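Local coordinates for protein ornithine carbamoyltransferase, mitochondrial (Coccidioides immitis, PDB 3SDS) that catalyses the transfer of the carbamoyl group from carbamoyl phosphate to L-ornithine, giving L-citrulline and phosphate in the arginine biosynthesis pathway, at residues A[38-43]-A[342-347]; A[85-90]-A[336-341]; A[156-161]-A[198-203]; A[216-221]-A[253-258]; A[260-265]-A[286-291]. All coordinates share one frame; numbering follows the deposited sequence.

Contact 1 of 5, residues A[38-43]-A[342-347]; sequences ATLVRN and LEAFVV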
# COMPACT_ATOMS: atom_id res chain seq x y z
N ALA A 38 29.45 2.19 15.18
CA ALA A 38 30.05 3.34 14.53
C ALA A 38 29.97 3.21 13.00
O ALA A 38 29.75 4.22 12.30
CB ALA A 38 31.45 3.55 15.00
N THR A 39 30.11 1.98 12.49
CA THR A 39 30.07 1.70 11.05
C THR A 39 28.69 1.97 10.42
O THR A 39 28.59 2.53 9.31
CB THR A 39 30.56 0.25 10.76
OG1 THR A 39 31.94 0.14 11.14
CG2 THR A 39 30.43 -0.11 9.29
N LEU A 40 27.62 1.59 11.14
CA LEU A 40 26.25 1.88 10.69
C LEU A 40 26.04 3.40 10.58
O LEU A 40 25.41 3.90 9.63
CB LEU A 40 25.21 1.24 11.62
CG LEU A 40 25.07 -0.30 11.64
CD1 LEU A 40 23.96 -0.72 12.59
CD2 LEU A 40 24.79 -0.85 10.26
N VAL A 41 26.59 4.13 11.55
CA VAL A 41 26.45 5.56 11.56
C VAL A 41 27.28 6.21 10.43
O VAL A 41 26.76 7.04 9.68
CB VAL A 41 26.73 6.17 12.98
CG1 VAL A 41 26.75 7.69 12.96
CG2 VAL A 41 25.65 5.71 13.96
N ARG A 42 28.55 5.82 10.27
CA ARG A 42 29.32 6.36 9.14
C ARG A 42 28.65 6.07 7.78
O ARG A 42 28.54 6.97 6.95
CB ARG A 42 30.78 5.90 9.15
CG ARG A 42 31.61 6.59 10.23
CD ARG A 42 33.06 6.11 10.28
NE ARG A 42 33.15 4.70 10.67
CZ ARG A 42 33.67 4.27 11.81
NH1 ARG A 42 34.16 5.13 12.70
NH2 ARG A 42 33.70 2.97 12.07
N ASN A 43 28.17 4.85 7.59
CA ASN A 43 27.49 4.49 6.35
C ASN A 43 26.27 5.39 6.04
O ASN A 43 26.12 5.86 4.89
CB ASN A 43 27.12 2.98 6.30
CG ASN A 43 28.36 2.05 6.29
OD1 ASN A 43 29.52 2.50 6.23
ND2 ASN A 43 28.11 0.75 6.36
N LEU A 342 19.06 -1.75 6.87
CA LEU A 342 18.57 -2.74 5.92
C LEU A 342 19.69 -3.27 5.04
O LEU A 342 19.72 -4.48 4.76
CB LEU A 342 17.43 -2.20 5.05
CG LEU A 342 16.13 -1.70 5.67
CD1 LEU A 342 15.50 -0.67 4.76
CD2 LEU A 342 15.17 -2.83 5.92
N GLU A 343 20.61 -2.41 4.57
CA GLU A 343 21.77 -2.93 3.83
C GLU A 343 22.56 -3.95 4.66
O GLU A 343 22.96 -5.00 4.14
CB GLU A 343 22.73 -1.82 3.38
CG GLU A 343 23.77 -2.28 2.35
CD GLU A 343 25.11 -1.57 2.48
OE1 GLU A 343 25.22 -0.67 3.35
OE2 GLU A 343 26.06 -1.92 1.72
N ALA A 344 22.76 -3.62 5.94
CA ALA A 344 23.58 -4.44 6.82
C ALA A 344 22.96 -5.80 7.12
O ALA A 344 23.64 -6.84 7.08
CB ALA A 344 23.85 -3.70 8.09
N PHE A 345 21.66 -5.80 7.43
CA PHE A 345 21.01 -7.00 7.93
C PHE A 345 20.40 -7.86 6.83
O PHE A 345 20.42 -9.09 6.93
CB PHE A 345 20.03 -6.69 9.07
CG PHE A 345 20.73 -6.40 10.39
CD1 PHE A 345 20.96 -7.43 11.31
CD2 PHE A 345 21.20 -5.12 10.68
CE1 PHE A 345 21.63 -7.17 12.50
CE2 PHE A 345 21.87 -4.85 11.89
CZ PHE A 345 22.09 -5.88 12.80
N VAL A 346 19.91 -7.22 5.76
CA VAL A 346 19.27 -7.96 4.67
C VAL A 346 20.23 -8.28 3.51
O VAL A 346 20.37 -9.44 3.11
CB VAL A 346 18.00 -7.25 4.16
CG1 VAL A 346 17.22 -8.19 3.20
CG2 VAL A 346 17.12 -6.81 5.33
N VAL A 347 20.89 -7.26 2.97
CA VAL A 347 21.79 -7.46 1.83
C VAL A 347 23.09 -8.12 2.26
O VAL A 347 23.51 -9.08 1.62
CB VAL A 347 22.08 -6.14 1.08
CG1 VAL A 347 22.84 -6.42 -0.21
CG2 VAL A 347 20.79 -5.42 0.78
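Leu40 meets Ala344 through one of its two terminal methyls: CD2 of Leu40 lies 3.7 Å from CB of Ala344, and this is the one apolar touch between the helical segments 38-43 and 342-347. The backbones stay well apart, with 7.9 Å between the CA atoms of Leu40 and Ala344, so the leucine must span the space with its own length. Its first torsion carries CG toward the other helix, opposite the carbonyl carbon (chi1 -69°), and CD2, the branch off the extended line, makes the touch. Ala344 answers with a CB directed toward the first helix. CD1 instead continues the chain toward Ile160 of helix 156-169, on which Val41 also packs.

One helical turn beyond Leu40, Asn43 also points toward the second helix and comes beside Glu343, but ND2 of Asn43 and OE1 of Glu343 are 4.4 Å apart and do not bond. Each is held elsewhere: ND2 by the carbonyl of Ala353 near the chain end, OE1 by the hydroxyl of Tyr47, while OE2 of Glu343 forms a salt bridge with Arg59. In the transcarbamylase fold the last helix, here 327-347, returns from the ornithine-binding half to lie against the N-terminal helix of the carbamoyl phosphate half, and this buried patch is part of that return.

Contact 2 of 5, residues A[85-90]-A[336-341]; sequences EGAVVK and WAAISA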
# COMPACT_ATOMS: atom_id res chain seq x y z
N GLU A 85 9.46 2.88 4.34
CA GLU A 85 8.97 2.82 2.98
C GLU A 85 10.03 3.45 2.04
O GLU A 85 10.52 2.78 1.12
CB GLU A 85 7.57 3.44 2.88
CG GLU A 85 6.70 2.74 1.84
CD GLU A 85 5.17 2.67 2.13
OE1 GLU A 85 4.72 2.56 3.29
OE2 GLU A 85 4.41 2.69 1.14
N GLY A 86 10.43 4.69 2.32
CA GLY A 86 11.42 5.41 1.49
C GLY A 86 12.76 4.71 1.36
O GLY A 86 13.38 4.73 0.29
N ALA A 87 13.22 4.10 2.45
CA ALA A 87 14.50 3.40 2.49
C ALA A 87 14.52 2.15 1.62
O ALA A 87 15.47 1.93 0.85
CB ALA A 87 14.85 3.04 3.90
N VAL A 88 13.49 1.33 1.75
CA VAL A 88 13.35 0.16 0.90
C VAL A 88 13.38 0.55 -0.58
O VAL A 88 14.10 -0.06 -1.38
CB VAL A 88 12.06 -0.62 1.25
CG1 VAL A 88 11.87 -1.84 0.34
CG2 VAL A 88 12.08 -1.03 2.73
N VAL A 89 12.62 1.58 -0.96
CA VAL A 89 12.49 1.98 -2.37
C VAL A 89 13.81 2.49 -3.00
O VAL A 89 14.10 2.18 -4.16
CB VAL A 89 11.32 2.98 -2.59
CG1 VAL A 89 11.36 3.61 -4.01
CG2 VAL A 89 9.99 2.30 -2.33
N LYS A 90 14.61 3.26 -2.27
CA LYS A 90 15.96 3.64 -2.74
C LYS A 90 16.77 2.42 -3.19
O LYS A 90 17.52 2.51 -4.19
CB LYS A 90 16.74 4.44 -1.70
CG LYS A 90 16.42 5.94 -1.67
CD LYS A 90 17.24 6.70 -2.70
CE LYS A 90 16.48 7.89 -3.35
NZ LYS A 90 15.58 8.68 -2.43
N TRP A 336 17.96 7.89 6.50
CA TRP A 336 19.35 7.49 6.27
C TRP A 336 19.75 6.30 7.17
O TRP A 336 20.47 5.39 6.72
CB TRP A 336 20.32 8.70 6.35
CG TRP A 336 19.72 9.92 5.63
CD1 TRP A 336 19.32 11.10 6.20
CD2 TRP A 336 19.40 10.03 4.23
NE1 TRP A 336 18.79 11.94 5.25
CE2 TRP A 336 18.81 11.30 4.03
CE3 TRP A 336 19.55 9.17 3.12
CZ2 TRP A 336 18.38 11.74 2.77
CZ3 TRP A 336 19.12 9.61 1.85
CH2 TRP A 336 18.54 10.89 1.69
N ALA A 337 19.23 6.27 8.40
CA ALA A 337 19.48 5.15 9.31
C ALA A 337 18.83 3.83 8.86
O ALA A 337 19.43 2.76 8.99
CB ALA A 337 19.05 5.52 10.70
N ALA A 338 17.61 3.89 8.31
CA ALA A 338 16.98 2.69 7.75
C ALA A 338 17.74 2.09 6.56
O ALA A 338 17.82 0.85 6.45
CB ALA A 338 15.54 2.96 7.36
N ILE A 339 18.28 2.94 5.68
CA ILE A 339 19.03 2.45 4.52
C ILE A 339 20.24 1.65 5.01
O ILE A 339 20.51 0.53 4.54
CB ILE A 339 19.49 3.59 3.54
CG1 ILE A 339 18.29 4.21 2.77
CG2 ILE A 339 20.60 3.08 2.56
CD1 ILE A 339 18.63 5.50 1.97
N SER A 340 20.94 2.24 5.97
CA SER A 340 22.15 1.64 6.54
C SER A 340 21.82 0.28 7.18
O SER A 340 22.51 -0.72 6.92
CB SER A 340 22.74 2.59 7.58
OG SER A 340 23.96 2.13 8.09
N ALA A 341 20.76 0.26 7.99
CA ALA A 341 20.40 -0.94 8.73
C ALA A 341 19.91 -2.08 7.84
O ALA A 341 20.30 -3.24 8.05
CB ALA A 341 19.38 -0.62 9.81
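Ala338 and Ile339 of the C-terminal helix 327-347 pack on Ala87 of helix 78-90, in a helix-helix crossing inside the carbamoyl phosphate half of the transcarbamylase fold. The short axes approach to 8.4 Å, inclined by 51° between their N-to-C directions.

Ala338 comes first and meets Ala87 methyl to methyl, with 3.5 Å between the two CB atoms. With only methyls between them at this point, the helices can run close: the CA atoms of Ala87 and Ile339 are 5.1 Å apart. Ile339 then comes alongside the same methyl, its CG1 3.8 Å from CB of Ala87, while Tyr47 and Leu60 pack on it from elsewhere.

Helix 78-90 begins at residues that by similarity bind carbamoyl phosphate, and its other flank reaches the trimer interface, where Glu85 bonds to His94 of a second subunit. Beyond Ala87, Lys90 contributes the foot of its side chain. An extended chi2 of 171° carries the tip of the isoleucine past Ala87 toward it, and CD1 of Ile339 ends 4.3 Å from CB of Lys90.

Contact 3 of 5, residues A[156-161]-A[198-203]; sequences PLQAIA and NNVLFD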
# COMPACT_ATOMS: atom_id res chain seq x y z
N PRO A 156 16.05 0.44 18.44
CA PRO A 156 17.38 0.54 17.80
C PRO A 156 17.51 1.60 16.68
O PRO A 156 18.53 2.34 16.64
CB PRO A 156 17.60 -0.88 17.23
CG PRO A 156 16.26 -1.55 17.27
CD PRO A 156 15.53 -0.93 18.42
N LEU A 157 16.52 1.67 15.78
CA LEU A 157 16.59 2.62 14.66
C LEU A 157 16.75 4.08 15.12
O LEU A 157 17.44 4.87 14.47
CB LEU A 157 15.41 2.47 13.68
CG LEU A 157 15.34 1.17 12.87
CD1 LEU A 157 14.02 1.09 12.14
CD2 LEU A 157 16.47 1.03 11.87
N GLN A 158 16.11 4.42 16.24
CA GLN A 158 16.13 5.79 16.75
C GLN A 158 17.53 6.21 17.23
O GLN A 158 18.01 7.30 16.89
CB GLN A 158 15.09 5.98 17.85
CG GLN A 158 14.96 7.45 18.27
CD GLN A 158 14.39 8.35 17.16
OE1 GLN A 158 13.42 7.99 16.48
NE2 GLN A 158 14.99 9.54 16.98
N ALA A 159 18.18 5.33 18.00
CA ALA A 159 19.55 5.55 18.47
C ALA A 159 20.52 5.86 17.30
O ALA A 159 21.32 6.81 17.36
CB ALA A 159 20.03 4.35 19.28
N ILE A 160 20.42 5.06 16.23
CA ILE A 160 21.27 5.24 15.06
C ILE A 160 21.04 6.64 14.46
O ILE A 160 22.01 7.37 14.18
CB ILE A 160 21.05 4.13 14.01
CG1 ILE A 160 21.37 2.75 14.61
CG2 ILE A 160 21.92 4.37 12.80
CD1 ILE A 160 20.83 1.54 13.83
N ALA A 161 19.78 7.03 14.31
CA ALA A 161 19.44 8.37 13.84
C ALA A 161 20.01 9.45 14.76
O ALA A 161 20.62 10.43 14.29
CB ALA A 161 17.94 8.53 13.71
N ASN A 198 11.97 5.80 29.12
CA ASN A 198 11.28 4.92 28.20
C ASN A 198 12.19 4.23 27.20
O ASN A 198 13.42 4.43 27.22
CB ASN A 198 10.12 5.65 27.51
CG ASN A 198 10.58 6.82 26.63
OD1 ASN A 198 11.71 6.84 26.12
ND2 ASN A 198 9.69 7.78 26.43
N ASN A 199 11.57 3.44 26.32
CA ASN A 199 12.25 2.71 25.25
C ASN A 199 13.38 3.47 24.54
O ASN A 199 14.48 2.93 24.40
CB ASN A 199 11.25 2.08 24.25
CG ASN A 199 10.27 3.10 23.62
OD1 ASN A 199 10.40 4.32 23.75
ND2 ASN A 199 9.27 2.57 22.93
N VAL A 200 13.11 4.71 24.12
CA VAL A 200 14.08 5.51 23.39
C VAL A 200 15.34 5.79 24.22
O VAL A 200 16.46 5.52 23.77
CB VAL A 200 13.47 6.82 22.86
CG1 VAL A 200 14.56 7.84 22.53
CG2 VAL A 200 12.53 6.54 21.62
N LEU A 201 15.15 6.32 25.43
CA LEU A 201 16.26 6.54 26.35
C LEU A 201 17.10 5.26 26.55
O LEU A 201 18.34 5.29 26.46
CB LEU A 201 15.76 7.07 27.69
CG LEU A 201 16.78 7.03 28.84
CD1 LEU A 201 17.99 7.88 28.51
CD2 LEU A 201 16.13 7.50 30.13
N PHE A 202 16.43 4.14 26.80
CA PHE A 202 17.16 2.90 27.07
C PHE A 202 18.26 2.63 26.03
O PHE A 202 19.44 2.50 26.41
CB PHE A 202 16.21 1.71 27.23
CG PHE A 202 15.13 1.92 28.27
CD1 PHE A 202 15.31 2.82 29.32
CD2 PHE A 202 13.94 1.20 28.21
CE1 PHE A 202 14.33 3.03 30.26
CE2 PHE A 202 12.95 1.39 29.14
CZ PHE A 202 13.13 2.30 30.18
N ASP A 203 17.88 2.59 24.74
CA ASP A 203 18.83 2.30 23.65
C ASP A 203 19.86 3.42 23.45
O ASP A 203 21.05 3.13 23.18
CB ASP A 203 18.12 2.02 22.33
CG ASP A 203 17.98 0.53 22.03
OD1 ASP A 203 18.93 -0.26 22.20
OD2 ASP A 203 16.88 0.16 21.59
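Pro156 and Asp203 make the polar side of this contact, though no hydrogen bond joins them. OD2 of Asp203 lies 3.3 Å from the ring nitrogen of Pro156, which has no hydrogen to give, and 3.6 Å from CD of the same ring. OD2 takes its hydrogen bond from the amide of His155, just ahead of the proline, so the carboxylate sits at the start of helix 156-169, where the helix dipole would probably help to steady its charge. OD1 is gripped by the amide of Ile29 and the hydroxyl of Ser28.

The remaining touches are looser van der Waals contacts. CB of Ala159 is 4.2 Å from the backbone O of Asp203, and CG of Gln158 is 4.2 Å from CG2 of Val200. Beyond CG, a bend at chi2 (66°) takes the amide of Gln158 off to Asp162, with a weak bond to Arg334. By similarity Gln158 binds carbamoyl phosphate and Asn199 binds ornithine.

Asn198 is the N-cap of helix 199-210. Val200 N is shared, weakly in both cases, between OD1 of Asn198 (3.2 Å) and OD1 of Asn199 (2.8 Å).

The two helix starts cross at 60°; helix 156-169 packs on helices 34-51 and 327-347 through Ile160, and Val200 and Leu201 pack on Trp193 of strand 190-194.

Contact 4 of 5, residues A[216-221]-A[253-258]; sequences AVATPR and EVAVKD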
# COMPACT_ATOMS: atom_id res chain seq x y z
N ALA A 216 23.19 11.69 31.72
CA ALA A 216 22.59 11.96 33.05
C ALA A 216 21.07 12.02 32.96
O ALA A 216 20.53 12.67 32.08
CB ALA A 216 23.14 13.23 33.64
N VAL A 217 20.37 11.34 33.87
CA VAL A 217 18.93 11.13 33.70
C VAL A 217 18.07 11.66 34.85
O VAL A 217 18.15 11.16 35.98
CB VAL A 217 18.59 9.62 33.45
CG1 VAL A 217 17.07 9.41 33.34
CG2 VAL A 217 19.29 9.09 32.20
N ALA A 218 17.25 12.67 34.56
CA ALA A 218 16.34 13.22 35.56
C ALA A 218 14.93 12.72 35.32
O ALA A 218 14.39 12.88 34.21
CB ALA A 218 16.40 14.74 35.59
N THR A 219 14.36 12.08 36.34
CA THR A 219 12.99 11.56 36.31
C THR A 219 12.33 11.73 37.67
O THR A 219 13.02 11.76 38.70
CB THR A 219 12.89 10.03 35.96
OG1 THR A 219 13.32 9.24 37.08
CG2 THR A 219 13.70 9.65 34.71
N PRO A 220 10.99 11.82 37.70
CA PRO A 220 10.27 11.84 38.97
C PRO A 220 10.37 10.51 39.71
O PRO A 220 10.60 9.46 39.08
CB PRO A 220 8.81 12.06 38.54
CG PRO A 220 8.87 12.54 37.14
CD PRO A 220 10.08 11.91 36.54
N ARG A 221 10.18 10.54 41.03
CA ARG A 221 10.08 9.31 41.82
C ARG A 221 8.95 8.42 41.29
O ARG A 221 7.81 8.84 41.23
CB ARG A 221 9.85 9.63 43.31
N GLU A 253 17.56 20.40 37.47
CA GLU A 253 18.69 21.34 37.55
C GLU A 253 20.06 20.64 37.76
O GLU A 253 21.12 21.19 37.40
CB GLU A 253 18.41 22.41 38.61
N VAL A 254 20.04 19.42 38.31
CA VAL A 254 21.27 18.65 38.54
C VAL A 254 21.73 18.00 37.25
O VAL A 254 22.92 18.02 36.93
CB VAL A 254 21.09 17.55 39.64
CG1 VAL A 254 22.37 16.73 39.81
CG2 VAL A 254 20.68 18.16 40.96
N ALA A 255 20.79 17.40 36.52
CA ALA A 255 21.12 16.72 35.27
C ALA A 255 21.75 17.67 34.25
O ALA A 255 22.78 17.34 33.65
CB ALA A 255 19.89 16.04 34.69
N VAL A 256 21.17 18.84 34.07
CA VAL A 256 21.58 19.74 32.97
C VAL A 256 22.99 20.33 33.12
O VAL A 256 23.51 20.89 32.16
CB VAL A 256 20.54 20.87 32.70
CG1 VAL A 256 19.28 20.28 32.04
CG2 VAL A 256 20.19 21.61 33.98
N LYS A 257 23.59 20.18 34.30
CA LYS A 257 24.92 20.73 34.59
C LYS A 257 25.95 20.29 33.53
O LYS A 257 26.19 19.09 33.34
CB LYS A 257 25.40 20.34 36.00
N ASP A 258 26.53 21.28 32.85
CA ASP A 258 27.59 21.04 31.86
C ASP A 258 27.18 20.13 30.68
O ASP A 258 28.02 19.44 30.09
CB ASP A 258 28.88 20.54 32.53
CG ASP A 258 29.51 21.58 33.47
OD1 ASP A 258 29.49 22.79 33.13
OD2 ASP A 258 30.01 21.18 34.55
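Ala255 sets its methyl between those of Ala216 and Ala218, the two inward-facing residues of the strand end. Its CB is 3.8 Å from CB of Ala218 and 4.4 Å from CB of Ala216, so the three carbons form an open angle with Ala255 at the apex. All three CA-CB bonds point into the contact: those of the strand rise from the same face because the residues are two apart, while the one from the helix comes down over the backbone of Val217. Ala216 has a further neighbour in the carbonyl of Ala255, whose O lies 4.1 Å from its CB. That carbonyl accepts a hydrogen bond from the side-chain nitrogen of Lys190, so a buried polar atom is provided for at the margin of an otherwise apolar patch.

Small residues on both sides let the helix settle low on the sheet, with the CA atoms of Ala216 and Ala255 5.5 Å apart. The sheet is the parallel, Rossmann-like one of the ornithine-binding half, and helix 252-255 lies in the beta-alpha-beta crossover that leads from edge strand 246-249 back across to strand 261-264. Strand 214-218 is held on both flanks, by backbone bonds of Ala216 to strand 190-194 and of Val217 to strand 246-249.

Val217 turns its side chain to the opposite face, where CG1 meets CD2 of Leu201 from helix 199-210 at 3.9 Å. On the helix face, Thr249 lies beside the alanines and packs against both Ala218 and Ala255, and Val254 leans on it too.

Contact 5 of 5, residues A[260-265]-A[286-291]; sequences DVIVTD and FKVTSE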
# COMPACT_ATOMS: atom_id res chain seq x y z
N ASP A 260 25.94 19.03 26.96
CA ASP A 260 26.17 19.50 25.60
C ASP A 260 24.87 19.46 24.82
O ASP A 260 24.65 20.29 23.92
CB ASP A 260 27.24 18.65 24.90
CG ASP A 260 28.60 18.82 25.52
OD1 ASP A 260 29.20 19.93 25.40
OD2 ASP A 260 29.07 17.83 26.14
N VAL A 261 24.02 18.51 25.19
CA VAL A 261 22.73 18.29 24.54
C VAL A 261 21.67 18.07 25.60
O VAL A 261 21.95 17.42 26.62
CB VAL A 261 22.76 17.04 23.65
CG1 VAL A 261 21.40 16.77 23.03
CG2 VAL A 261 23.84 17.18 22.58
N ILE A 262 20.48 18.61 25.38
CA ILE A 262 19.33 18.27 26.23
C ILE A 262 18.22 17.56 25.44
O ILE A 262 17.78 18.03 24.39
CB ILE A 262 18.80 19.49 27.03
CG1 ILE A 262 19.90 20.03 27.95
CG2 ILE A 262 17.59 19.10 27.86
CD1 ILE A 262 19.59 21.40 28.59
N VAL A 263 17.78 16.41 25.96
CA VAL A 263 16.75 15.59 25.32
C VAL A 263 15.52 15.39 26.21
O VAL A 263 15.65 15.19 27.42
CB VAL A 263 17.27 14.17 24.95
CG1 VAL A 263 16.53 13.66 23.75
CG2 VAL A 263 18.71 14.17 24.65
N THR A 264 14.35 15.42 25.60
CA THR A 264 13.13 14.97 26.24
C THR A 264 12.25 14.12 25.28
O THR A 264 12.66 13.80 24.17
CB THR A 264 12.34 16.16 26.88
OG1 THR A 264 11.31 15.65 27.74
CG2 THR A 264 11.76 17.11 25.81
N ASP A 265 11.05 13.76 25.74
CA ASP A 265 10.11 12.92 25.03
C ASP A 265 8.71 13.13 25.60
O ASP A 265 8.56 13.48 26.77
CB ASP A 265 10.50 11.45 25.23
CG ASP A 265 9.76 10.49 24.29
OD1 ASP A 265 8.81 10.93 23.58
OD2 ASP A 265 10.13 9.29 24.25
N PHE A 286 9.43 19.45 35.23
CA PHE A 286 10.16 18.73 34.18
C PHE A 286 10.15 19.33 32.75
O PHE A 286 10.86 18.84 31.88
CB PHE A 286 9.76 17.24 34.17
CG PHE A 286 10.39 16.44 35.30
CD1 PHE A 286 11.55 15.69 35.09
CD2 PHE A 286 9.81 16.44 36.58
CE1 PHE A 286 12.13 14.95 36.13
CE2 PHE A 286 10.38 15.70 37.63
CZ PHE A 286 11.54 14.96 37.40
N LYS A 287 9.39 20.41 32.54
CA LYS A 287 9.32 21.09 31.24
C LYS A 287 10.64 21.77 30.85
O LYS A 287 11.09 22.69 31.55
CB LYS A 287 8.20 22.14 31.26
CG LYS A 287 7.87 22.76 29.90
CD LYS A 287 7.00 24.01 30.05
CE LYS A 287 6.36 24.41 28.73
NZ LYS A 287 5.91 25.82 28.73
N VAL A 288 11.23 21.35 29.73
CA VAL A 288 12.47 21.96 29.22
C VAL A 288 12.25 23.42 28.77
O VAL A 288 11.41 23.69 27.91
CB VAL A 288 13.10 21.11 28.07
CG1 VAL A 288 14.35 21.79 27.53
CG2 VAL A 288 13.46 19.72 28.56
N THR A 289 12.99 24.34 29.39
CA THR A 289 12.88 25.79 29.11
C THR A 289 14.23 26.50 29.06
O THR A 289 15.22 25.99 29.59
CB THR A 289 12.00 26.55 30.16
OG1 THR A 289 12.60 26.49 31.47
CG2 THR A 289 10.57 26.02 30.21
N SER A 290 14.26 27.67 28.44
CA SER A 290 15.44 28.54 28.48
C SER A 290 15.90 28.75 29.93
O SER A 290 17.09 28.60 30.24
CB SER A 290 15.16 29.89 27.81
N GLU A 291 14.94 29.07 30.81
CA GLU A 291 15.23 29.34 32.24
C GLU A 291 15.83 28.13 32.98
O GLU A 291 16.63 28.31 33.88
CB GLU A 291 14.00 29.90 32.97
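Val288 sets its two methyls over Ile262 and Thr264, the residues of strand 261-264 that point toward it. Each methyl has its own partner: CG1 of Val288 sits 4.2 Å from CG2 of Ile262, and CG2 of Val288 sits 4.1 Å from CB of Thr264. The valine owes this straddle to its rotation, with CG1 opposite the backbone N (chi1 178°) and CG2 swung back beside that N. Thr264 presents carbon rather than oxygen: its CG2 lies alongside CG2 of Val288, the two side chains running antiparallel, while OG1 is turned to the carbonyl of Val194 on the neighbouring strand, which satisfies the buried hydroxyl. This cluster of three buried side chains is the close-packed part, and no hydrogen bond crosses it.

Around it the contact opens out. Lys287, just before the valine, starts its side chain away from the strand and is partly exposed, as are Thr289 and Ser290 after it. Thr289 still has a local job: it is the N-cap of helix 290-296, its OG1 bonding to Leu292 N. Asp265, next after Thr264, is partly exposed and by similarity binds ornithine.

Strand 261-264 lies between strands 190-194 and 303-306 of the parallel sheet, and segment 286-291 belongs to the connection from it to strand 303-306, running over one face of the sheet while Val263 turns its side chain to the other face.

How the contacts relate
Contacts 1 and 2 follow each other on helix 327-347, centres 10 Å apart, and Leu40 O probably bonds to Ser340 OG (2.8 Å) between them. Contact 3 touches both through Ile160; its centre lies about 3 Å from the centre of the chain, where the two halves join, and it holds residues that by similarity bind each substrate. Its Asn198 ND2 reaches Asp265 OD2 of contact 5 (2.7 Å), linking the neighbour of Asn199 to a second ornithine position. The side chain of Ala338 (contact 2) is about 6 Å from that of Arg334, and that of Thr264 (contact 5) about 9 Å from that of Cys307, both site residues by similarity. Contacts 4 and 5 share one sheet.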